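Local coordinates for putative gamma-glutamylcyclotransferase PH0828 (Pyrococcus horikoshii, PDB 1V30), which probably acts as a gamma-glutamylcyclotransferase, splitting gamma-glutamyl compounds with release of 5-oxoproline, though its own activity is unproven, at residues T15-K20 with D111-R116; G33-E38 with S87-K92; Y49-K54 with S100-K105. All blocks are in the same frame, centred on the assembly; numbering follows the deposited sequence.

In the fold
Contact 1 is partly buried, whereas contacts 2 and 3 lie at the surface. Contact 1 joins the loop after strand 8-12, which carries part of the putative substrate site, to the start of helix 114-123, and it does so with charged groups. Contact 2 lays the hairpin turn between strands 81-86 and 93-98 on the edge strand 30-37, pairing one carboxylate with a backbone N-H. In contact 3 the loop after strand 93-98 packs on strand 48-51 by apolar and aromatic contacts, without a hydrogen bond. Contacts 1 and 2 meet through a weak ion pair of Arg17 and Glu34, and along the chain strand 93-98 runs between the second segments of contacts 2 and 3.

Contact 1: T15-K20 with D111-R116; sequences TLRKGK and DFDEIR
Arg17 and Phe112 are the nearest residues along the two backbones, their CA atoms 8.8 Å apart, where a type II turn over Arg17-Lys20 faces the type I turn Asp111-Glu114 that leads into a helix. Long side chains span the interval. Arg17, bent at chi3 (64°), brings NH1 to Asp111 OD1 at 2.8 Å, the oxygen lying close to the guanidinium plane. Asp113 N reaches the same oxygen from the opposite face of the carboxylate, at 2.9 Å, as a helix-capping bond. The other end of the guanidinium pairs NH2 with Asp113 OD2 at 3.2 Å, and a water bridges Arg17 NH1 and Phe112 N. Lys20 runs past the Phe112 ring, its CG at the ring edge 3.8 Å from CE2, and delivers NZ to Asp113 OD1 at 2.7 Å on the syn side. Arg116 grips that oxygen side-on with NE and NH2, coming from above the carboxylate plane. Glu60 takes Arg17 NE. Asp113 thus gathers three cationic side chains, which should favour its ionised form and probably offsets the closeness of the like charges of Lys20 and Arg116; the network ties the loop holding Thr15 and Leu16, of the putative substrate site, to the helix start.

Contact 2: G33-E38 with S87-K92; sequences GEDWIE and STKFGK
Asp35 and Lys89 form the tight centre of this contact, where residues 33-37 of the strand and 87-90 of the loop run nearly antiparallel, 167° apart end to end. Asp35 CG stands anti to its own nitrogen (chi1 -165°), which sends the carboxylate across to the turn. There Asp35 OD2 accepts from Lys89 N at 2.8 Å, the donor sitting above the carboxylate plane, and also lies 3.2 Å from Thr88 CA. The Lys89 chain then runs back across a face of the carboxylate in the opposite sense, CG over OD2 and CD over OD1. Beside this, Phe90 CZ comes down on Gly33 CA at 3.7 Å, where the glycine has no side chain to bar the ring; Lys89 CG lies over one face of that ring, towards its rim. On the other flank the buried Ile37 packs its CD1 against Ser87 O at 3.4 Å and Thr88 CG2 at 4.1 Å.

The turn is the tip of the hairpin that joins strands 81-86 and 93-98. It combines a type I turn, Thr88 to Gly91, with an ST turn, Thr88 OG1 accepting from Phe90 N at 3.0 Å; the same hydroxyl donates to Gly91 O, so the loop that offers its N-H to Asp35 is itself firmly shaped.

The fit is looser where a water bridges Trp36 O and Ser87 O instead of a direct bond. At the solvent side the exposed Lys89 passes CE by Glu34 O, and Lys89 NZ stays 4.4 Å from Asp35 OD1, near but short of a salt bridge.

Contact 3: Y49-K54 with S100-K105; sequences YAVKGK and SKPRGK
With chi1 of -52° in Tyr49 and -65° in Val51, Tyr49 CG and Val51 CG1 both lie beside their own backbone nitrogens and opposite their carbonyl carbons, and from there the phenol ring meets Arg103 while the methyl meets Pro102. The two side chains, which flank Ala50 in the sequence, leave strand 48-51 on the same side and receive the loop 100-105. Its closest approach is an edge contact: Arg103 O lies in the plane of the Tyr49 ring, 3.4 Å from CD1, so that the carbonyl oxygen faces the weakly positive C-H rim. The arginine's aliphatic root follows, CB lying 3.8 Å from Tyr49 CE1. Beyond it the two side chains run side by side, yet the guanidinium plane stands almost perpendicular to the ring, 88° away, and does not stack on it; Glu45 pairs with its NE. One step back along the loop, Pro102 crosses Val51 at about a right angle, CB to CG1 at 4.2 Å, and Ser100 O is 4.0 Å from the same methyl. Pro102 CB also nears Tyr49 CB, at 4.5 Å, so the proline touches both strand side chains, Tyr49 only loosely.

No hydrogen bond joins the segments, so van der Waals contact holds the loop here. The ring of Tyr49 also meets that of Trp98, and the Tyr49 side chain lies about 5 Å from that of Tyr13. The arrangement packs the connection between strands 93-98 and 105-106 onto strand 48-51 of the gamma-glutamylcyclotransferase-like fold, beside the probable substrate site.

Contact 1: T15-K20 with D111-R116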
loop_
_atom_site.group_PDB
_atom_site.type_symbol
_atom_site.label_atom_id
_atom_site.label_comp_id
_atom_site.label_asym_id
_atom_site.label_seq_id
_atom_site.Cartn_x
_atom_site.Cartn_y
_atom_site.Cartn_z
ATOM N N THR A 15 4.592 1.883 0.797
ATOM C CA THR A 15 5.482 2.925 0.310
ATOM C C THR A 15 4.839 4.200 -0.230
ATOM O O THR A 15 5.419 5.287 -0.118
ATOM C CB THR A 15 6.425 2.312 -0.741
ATOM O OG1 THR A 15 6.904 1.052 -0.248
ATOM C CG2 THR A 15 7.607 3.214 -0.997
ATOM N N LEU A 16 3.647 4.074 -0.798
ATOM C CA LEU A 16 2.941 5.225 -1.352
ATOM C C LEU A 16 2.012 5.941 -0.360
ATOM O O LEU A 16 1.483 7.010 -0.668
ATOM C CB LEU A 16 2.149 4.802 -2.595
ATOM C CG LEU A 16 2.975 4.448 -3.842
ATOM C CD1 LEU A 16 2.115 3.652 -4.809
ATOM C CD2 LEU A 16 3.508 5.716 -4.497
ATOM N N ARG A 17 1.812 5.367 0.822
ATOM C CA ARG A 17 0.944 6.007 1.812
ATOM C C ARG A 17 1.510 7.346 2.274
ATOM O O ARG A 17 2.713 7.598 2.183
ATOM C CB ARG A 17 0.729 5.091 3.025
ATOM C CG ARG A 17 -0.254 3.950 2.783
ATOM C CD ARG A 17 -0.573 3.206 4.074
ATOM N NE ARG A 17 -1.265 4.072 5.029
ATOM C CZ ARG A 17 -1.574 3.729 6.276
ATOM N NH1 ARG A 17 -1.260 2.531 6.746
ATOM N NH2 ARG A 17 -2.196 4.593 7.064
ATOM N N LYS A 18 0.626 8.212 2.759
ATOM C CA LYS A 18 1.033 9.523 3.243
ATOM C C LYS A 18 2.192 9.410 4.232
ATOM O O LYS A 18 2.142 8.620 5.177
ATOM C CB LYS A 18 -0.152 10.210 3.923
ATOM C CG LYS A 18 0.204 11.515 4.609
ATOM C CD LYS A 18 -0.994 12.067 5.347
ATOM C CE LYS A 18 -0.568 13.061 6.412
ATOM N NZ LYS A 18 -1.751 13.547 7.168
ATOM N N GLY A 19 3.231 10.209 4.001
ATOM C CA GLY A 19 4.387 10.206 4.880
ATOM C C GLY A 19 5.421 9.135 4.587
ATOM O O GLY A 19 6.516 9.162 5.151
ATOM N N LYS A 20 5.083 8.189 3.714
ATOM C CA LYS A 20 6.002 7.109 3.364
ATOM C C LYS A 20 6.941 7.543 2.241
ATOM O O LYS A 20 6.674 8.524 1.549
ATOM C CB LYS A 20 5.211 5.844 3.014
ATOM C CG LYS A 20 4.720 5.080 4.243
ATOM C CD LYS A 20 3.980 5.981 5.215
ATOM C CE LYS A 20 3.571 5.246 6.480
ATOM N NZ LYS A 20 2.798 6.182 7.345
ATOM N N ASP A 111 -1.576 -2.826 9.377
ATOM C CA ASP A 111 -1.394 -1.390 9.178
ATOM C C ASP A 111 0.098 -1.053 9.220
ATOM O O ASP A 111 0.753 -1.252 10.245
ATOM C CB ASP A 111 -2.143 -0.640 10.286
ATOM C CG ASP A 111 -2.111 0.863 10.110
ATOM O OD1 ASP A 111 -1.365 1.366 9.248
ATOM O OD2 ASP A 111 -2.838 1.557 10.860
ATOM N N PHE A 112 0.620 -0.536 8.109
ATOM C CA PHE A 112 2.035 -0.177 7.984
ATOM C C PHE A 112 2.473 0.837 9.045
ATOM O O PHE A 112 3.661 0.937 9.359
ATOM C CB PHE A 112 2.283 0.362 6.563
ATOM C CG PHE A 112 3.737 0.398 6.131
ATOM C CD1 PHE A 112 4.638 -0.604 6.496
ATOM C CD2 PHE A 112 4.174 1.394 5.265
ATOM C CE1 PHE A 112 5.948 -0.614 5.990
ATOM C CE2 PHE A 112 5.472 1.392 4.758
ATOM C CZ PHE A 112 6.359 0.388 5.120
ATOM N N ASP A 113 1.519 1.584 9.607
ATOM C CA ASP A 113 1.851 2.570 10.637
ATOM C C ASP A 113 2.330 1.922 11.928
ATOM O O ASP A 113 2.833 2.609 12.817
ATOM C CB ASP A 113 0.654 3.480 10.953
ATOM C CG ASP A 113 0.564 4.685 10.025
ATOM O OD1 ASP A 113 1.610 5.156 9.529
ATOM O OD2 ASP A 113 -0.561 5.180 9.808
ATOM N N GLU A 114 2.174 0.607 12.037
ATOM C CA GLU A 114 2.615 -0.092 13.234
ATOM C C GLU A 114 4.109 0.150 13.430
ATOM O O GLU A 114 4.597 0.191 14.559
ATOM C CB GLU A 114 2.337 -1.590 13.114
ATOM C CG GLU A 114 2.380 -2.324 14.444
ATOM C CD GLU A 114 2.071 -3.798 14.306
ATOM O OE1 GLU A 114 1.029 -4.141 13.706
ATOM O OE2 GLU A 114 2.870 -4.615 14.803
ATOM N N ILE A 115 4.834 0.324 12.327
ATOM C CA ILE A 115 6.275 0.564 12.391
ATOM C C ILE A 115 6.571 1.899 13.082
ATOM O O ILE A 115 7.582 2.039 13.775
ATOM C CB ILE A 115 6.911 0.565 10.975
ATOM C CG1 ILE A 115 6.634 -0.771 10.274
ATOM C CG2 ILE A 115 8.413 0.812 11.076
ATOM C CD1 ILE A 115 7.152 -1.990 11.016
ATOM N N ARG A 116 5.693 2.878 12.892
ATOM C CA ARG A 116 5.867 4.181 13.521
ATOM C C ARG A 116 5.611 4.077 15.016
ATOM O O ARG A 116 6.166 4.841 15.807
ATOM C CB ARG A 116 4.912 5.205 12.916
ATOM C CG ARG A 116 5.529 6.023 11.811
ATOM C CD ARG A 116 4.843 7.367 11.723
ATOM N NE ARG A 116 3.498 7.227 11.191
ATOM C CZ ARG A 116 2.646 8.230 11.020
ATOM N NH1 ARG A 116 2.989 9.469 11.350
ATOM N NH2 ARG A 116 1.461 7.991 10.486
HETATM O O HOH W 1 -0.990 -0.099 5.657
#

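Contact 2: G33-E38 with S87-K92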
loop_
_atom_site.group_PDB
_atom_site.type_symbol
_atom_site.label_atom_id
_atom_site.label_comp_id
_atom_site.label_asym_id
_atom_site.label_seq_id
_atom_site.Cartn_x
_atom_site.Cartn_y
_atom_site.Cartn_z
ATOM N N GLY A 33 -10.099 8.384 1.136
ATOM C CA GLY A 33 -10.218 7.925 2.505
ATOM C C GLY A 33 -9.505 6.600 2.675
ATOM O O GLY A 33 -9.011 6.024 1.703
ATOM N N GLU A 34 -9.441 6.115 3.908
ATOM C CA GLU A 34 -8.794 4.843 4.182
ATOM C C GLU A 34 -9.847 3.748 4.185
ATOM O O GLU A 34 -11.046 4.019 4.305
ATOM C CB GLU A 34 -8.086 4.882 5.540
ATOM C CG GLU A 34 -7.026 5.970 5.653
ATOM C CD GLU A 34 -6.288 5.946 6.984
ATOM O OE1 GLU A 34 -6.920 5.623 8.007
ATOM O OE2 GLU A 34 -5.080 6.258 7.005
ATOM N N ASP A 35 -9.401 2.508 4.037
ATOM C CA ASP A 35 -10.307 1.376 4.040
ATOM C C ASP A 35 -9.503 0.144 4.430
ATOM O O ASP A 35 -8.288 0.225 4.630
ATOM C CB ASP A 35 -10.924 1.204 2.649
ATOM C CG ASP A 35 -12.134 0.284 2.647
ATOM O OD1 ASP A 35 -12.646 -0.059 3.736
ATOM O OD2 ASP A 35 -12.582 -0.085 1.540
ATOM N N TRP A 36 -10.188 -0.986 4.561
ATOM C CA TRP A 36 -9.537 -2.240 4.904
ATOM C C TRP A 36 -9.856 -3.271 3.831
ATOM O O TRP A 36 -11.015 -3.440 3.442
ATOM C CB TRP A 36 -10.013 -2.759 6.264
ATOM C CG TRP A 36 -9.565 -1.939 7.433
ATOM C CD1 TRP A 36 -10.200 -0.858 7.967
ATOM C CD2 TRP A 36 -8.379 -2.137 8.217
ATOM N NE1 TRP A 36 -9.488 -0.371 9.039
ATOM C CE2 TRP A 36 -8.364 -1.138 9.213
ATOM C CE3 TRP A 36 -7.327 -3.065 8.173
ATOM C CZ2 TRP A 36 -7.337 -1.036 10.161
ATOM C CZ3 TRP A 36 -6.306 -2.964 9.114
ATOM C CH2 TRP A 36 -6.320 -1.956 10.096
ATOM N N ILE A 37 -8.823 -3.947 3.344
ATOM C CA ILE A 37 -8.995 -4.967 2.321
ATOM C C ILE A 37 -8.901 -6.337 2.984
ATOM O O ILE A 37 -7.899 -6.667 3.618
ATOM C CB ILE A 37 -7.900 -4.863 1.231
ATOM C CG1 ILE A 37 -7.781 -3.415 0.738
ATOM C CG2 ILE A 37 -8.235 -5.792 0.067
ATOM C CD1 ILE A 37 -9.057 -2.845 0.147
ATOM N N GLU A 38 -9.957 -7.131 2.848
ATOM C CA GLU A 38 -9.980 -8.464 3.430
ATOM C C GLU A 38 -9.203 -9.434 2.548
ATOM O O GLU A 38 -9.153 -9.269 1.331
ATOM C CB GLU A 38 -11.429 -8.947 3.577
ATOM C CG GLU A 38 -12.213 -8.239 4.671
ATOM C CD GLU A 38 -11.765 -8.645 6.065
ATOM O OE1 GLU A 38 -12.166 -7.976 7.041
ATOM O OE2 GLU A 38 -11.019 -9.640 6.187
ATOM N N SER A 87 -11.668 -4.731 -3.955
ATOM C CA SER A 87 -12.883 -3.976 -3.692
ATOM C C SER A 87 -12.633 -3.032 -2.520
ATOM O O SER A 87 -11.939 -3.391 -1.570
ATOM C CB SER A 87 -14.033 -4.921 -3.335
ATOM O OG SER A 87 -14.397 -5.734 -4.436
ATOM N N THR A 88 -13.162 -1.818 -2.609
ATOM C CA THR A 88 -13.045 -0.848 -1.524
ATOM C C THR A 88 -14.422 -0.220 -1.398
ATOM O O THR A 88 -15.252 -0.351 -2.301
ATOM C CB THR A 88 -12.029 0.280 -1.814
ATOM O OG1 THR A 88 -12.638 1.289 -2.628
ATOM C CG2 THR A 88 -10.799 -0.275 -2.509
ATOM N N LYS A 89 -14.673 0.467 -0.291
ATOM C CA LYS A 89 -15.975 1.091 -0.103
ATOM C C LYS A 89 -16.190 2.273 -1.039
ATOM O O LYS A 89 -17.276 2.852 -1.079
ATOM C CB LYS A 89 -16.151 1.523 1.353
ATOM C CG LYS A 89 -15.118 2.496 1.860
ATOM C CD LYS A 89 -15.295 2.668 3.356
ATOM C CE LYS A 89 -14.271 3.609 3.936
ATOM N NZ LYS A 89 -14.405 3.649 5.413
ATOM N N PHE A 90 -15.156 2.624 -1.800
ATOM C CA PHE A 90 -15.253 3.722 -2.755
ATOM C C PHE A 90 -15.331 3.158 -4.168
ATOM O O PHE A 90 -15.391 3.911 -5.137
ATOM C CB PHE A 90 -14.033 4.641 -2.668
ATOM C CG PHE A 90 -13.730 5.119 -1.284
ATOM C CD1 PHE A 90 -12.711 4.531 -0.542
ATOM C CD2 PHE A 90 -14.467 6.151 -0.717
ATOM C CE1 PHE A 90 -12.427 4.968 0.749
ATOM C CE2 PHE A 90 -14.192 6.595 0.574
ATOM C CZ PHE A 90 -13.169 6.001 1.307
ATOM N N GLY A 91 -15.329 1.832 -4.271
ATOM C CA GLY A 91 -15.377 1.180 -5.569
ATOM C C GLY A 91 -14.106 0.390 -5.832
ATOM O O GLY A 91 -13.169 0.417 -5.033
ATOM N N LYS A 92 -14.070 -0.325 -6.950
ATOM C CA LYS A 92 -12.899 -1.118 -7.300
ATOM C C LYS A 92 -11.660 -0.242 -7.449
ATOM O O LYS A 92 -11.731 0.887 -7.938
ATOM C CB LYS A 92 -13.153 -1.879 -8.603
ATOM C CG LYS A 92 -14.087 -3.069 -8.459
ATOM C CD LYS A 92 -13.433 -4.191 -7.666
ATOM C CE LYS A 92 -14.337 -5.413 -7.591
ATOM N NZ LYS A 92 -13.693 -6.540 -6.858
HETATM O O HOH W 2 -12.674 -3.771 0.912
#

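Contact 3: Y49-K54 with S100-K105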
loop_
_atom_site.group_PDB
_atom_site.type_symbol
_atom_site.label_atom_id
_atom_site.label_comp_id
_atom_site.label_asym_id
_atom_site.label_seq_id
_atom_site.Cartn_x
_atom_site.Cartn_y
_atom_site.Cartn_z
ATOM N N TYR A 49 5.185 -5.606 2.027
ATOM C CA TYR A 49 4.643 -6.599 1.109
ATOM C C TYR A 49 3.237 -7.040 1.461
ATOM O O TYR A 49 2.985 -7.497 2.569
ATOM C CB TYR A 49 5.525 -7.845 1.091
ATOM C CG TYR A 49 6.988 -7.579 0.850
ATOM C CD1 TYR A 49 7.931 -7.833 1.842
ATOM C CD2 TYR A 49 7.439 -7.110 -0.380
ATOM C CE1 TYR A 49 9.286 -7.632 1.613
ATOM C CE2 TYR A 49 8.790 -6.905 -0.622
ATOM C CZ TYR A 49 9.708 -7.171 0.378
ATOM O OH TYR A 49 11.045 -7.001 0.133
ATOM N N ALA A 50 2.317 -6.902 0.512
ATOM C CA ALA A 50 0.953 -7.362 0.732
ATOM C C ALA A 50 0.794 -8.627 -0.102
ATOM O O ALA A 50 1.057 -8.627 -1.305
ATOM C CB ALA A 50 -0.061 -6.311 0.288
ATOM N N VAL A 51 0.406 -9.712 0.555
ATOM C CA VAL A 51 0.194 -10.986 -0.124
ATOM C C VAL A 51 -1.123 -11.556 0.361
ATOM O O VAL A 51 -1.566 -11.254 1.466
ATOM C CB VAL A 51 1.318 -11.997 0.187
ATOM C CG1 VAL A 51 2.637 -11.488 -0.367
ATOM C CG2 VAL A 51 1.414 -12.235 1.688
ATOM N N LYS A 52 -1.756 -12.376 -0.469
ATOM C CA LYS A 52 -3.026 -12.969 -0.085
ATOM C C LYS A 52 -2.848 -13.873 1.120
ATOM O O LYS A 52 -1.862 -14.599 1.227
ATOM C CB LYS A 52 -3.618 -13.767 -1.244
ATOM C CG LYS A 52 -3.994 -12.914 -2.433
ATOM C CD LYS A 52 -4.792 -13.714 -3.442
ATOM C CE LYS A 52 -5.125 -12.874 -4.654
ATOM N NZ LYS A 52 -3.889 -12.492 -5.381
ATOM N N GLY A 53 -3.815 -13.815 2.027
ATOM C CA GLY A 53 -3.768 -14.627 3.225
ATOM C C GLY A 53 -4.819 -14.171 4.215
ATOM O O GLY A 53 -5.471 -13.148 4.017
ATOM N N LYS A 54 -4.984 -14.940 5.283
ATOM C CA LYS A 54 -5.952 -14.628 6.326
ATOM C C LYS A 54 -5.623 -13.308 7.018
ATOM O O LYS A 54 -4.529 -13.146 7.560
ATOM C CB LYS A 54 -5.972 -15.756 7.361
ATOM C CG LYS A 54 -6.800 -16.969 6.966
ATOM C CD LYS A 54 -8.263 -16.771 7.332
ATOM C CE LYS A 54 -8.437 -16.644 8.842
ATOM N NZ LYS A 54 -9.850 -16.371 9.232
ATOM N N SER A 100 5.995 -12.526 -4.880
ATOM C CA SER A 100 6.802 -13.659 -4.439
ATOM C C SER A 100 6.515 -13.931 -2.973
ATOM O O SER A 100 5.590 -13.359 -2.405
ATOM C CB SER A 100 8.289 -13.353 -4.623
ATOM O OG SER A 100 8.600 -13.163 -5.990
ATOM N N LYS A 101 7.296 -14.819 -2.368
ATOM C CA LYS A 101 7.126 -15.127 -0.956
ATOM C C LYS A 101 7.414 -13.834 -0.206
ATOM O O LYS A 101 8.340 -13.106 -0.559
ATOM C CB LYS A 101 8.134 -16.185 -0.502
ATOM C CG LYS A 101 7.889 -17.602 -0.991
ATOM C CD LYS A 101 9.055 -18.492 -0.570
ATOM C CE LYS A 101 8.616 -19.916 -0.265
ATOM N NZ LYS A 101 7.971 -20.586 -1.426
ATOM N N PRO A 102 6.627 -13.524 0.830
ATOM C CA PRO A 102 6.904 -12.284 1.557
ATOM C C PRO A 102 8.180 -12.419 2.380
ATOM O O PRO A 102 8.605 -13.532 2.701
ATOM C CB PRO A 102 5.667 -12.122 2.430
ATOM C CG PRO A 102 5.310 -13.545 2.748
ATOM C CD PRO A 102 5.460 -14.223 1.400
ATOM N N ARG A 103 8.789 -11.286 2.713
ATOM C CA ARG A 103 10.007 -11.265 3.516
ATOM C C ARG A 103 9.804 -10.354 4.723
ATOM O O ARG A 103 8.996 -9.418 4.680
ATOM C CB ARG A 103 11.194 -10.750 2.690
ATOM C CG ARG A 103 11.563 -11.627 1.497
ATOM C CD ARG A 103 12.738 -11.046 0.719
ATOM N NE ARG A 103 13.919 -10.868 1.561
ATOM C CZ ARG A 103 14.862 -11.785 1.762
ATOM N NH1 ARG A 103 14.785 -12.973 1.174
ATOM N NH2 ARG A 103 15.886 -11.513 2.560
ATOM N N GLY A 104 10.531 -10.629 5.801
ATOM C CA GLY A 104 10.418 -9.802 6.988
ATOM C C GLY A 104 9.338 -10.238 7.954
ATOM O O GLY A 104 8.601 -11.184 7.694
ATOM N N LYS A 105 9.233 -9.531 9.073
ATOM C CA LYS A 105 8.242 -9.867 10.086
ATOM C C LYS A 105 6.837 -9.480 9.653
ATOM O O LYS A 105 6.641 -8.514 8.915
ATOM C CB LYS A 105 8.573 -9.164 11.405
ATOM C CG LYS A 105 10.032 -8.774 11.551
ATOM C CD LYS A 105 10.263 -7.352 11.059
ATOM C CE LYS A 105 11.630 -7.197 10.421
ATOM N NZ LYS A 105 11.653 -7.841 9.083
#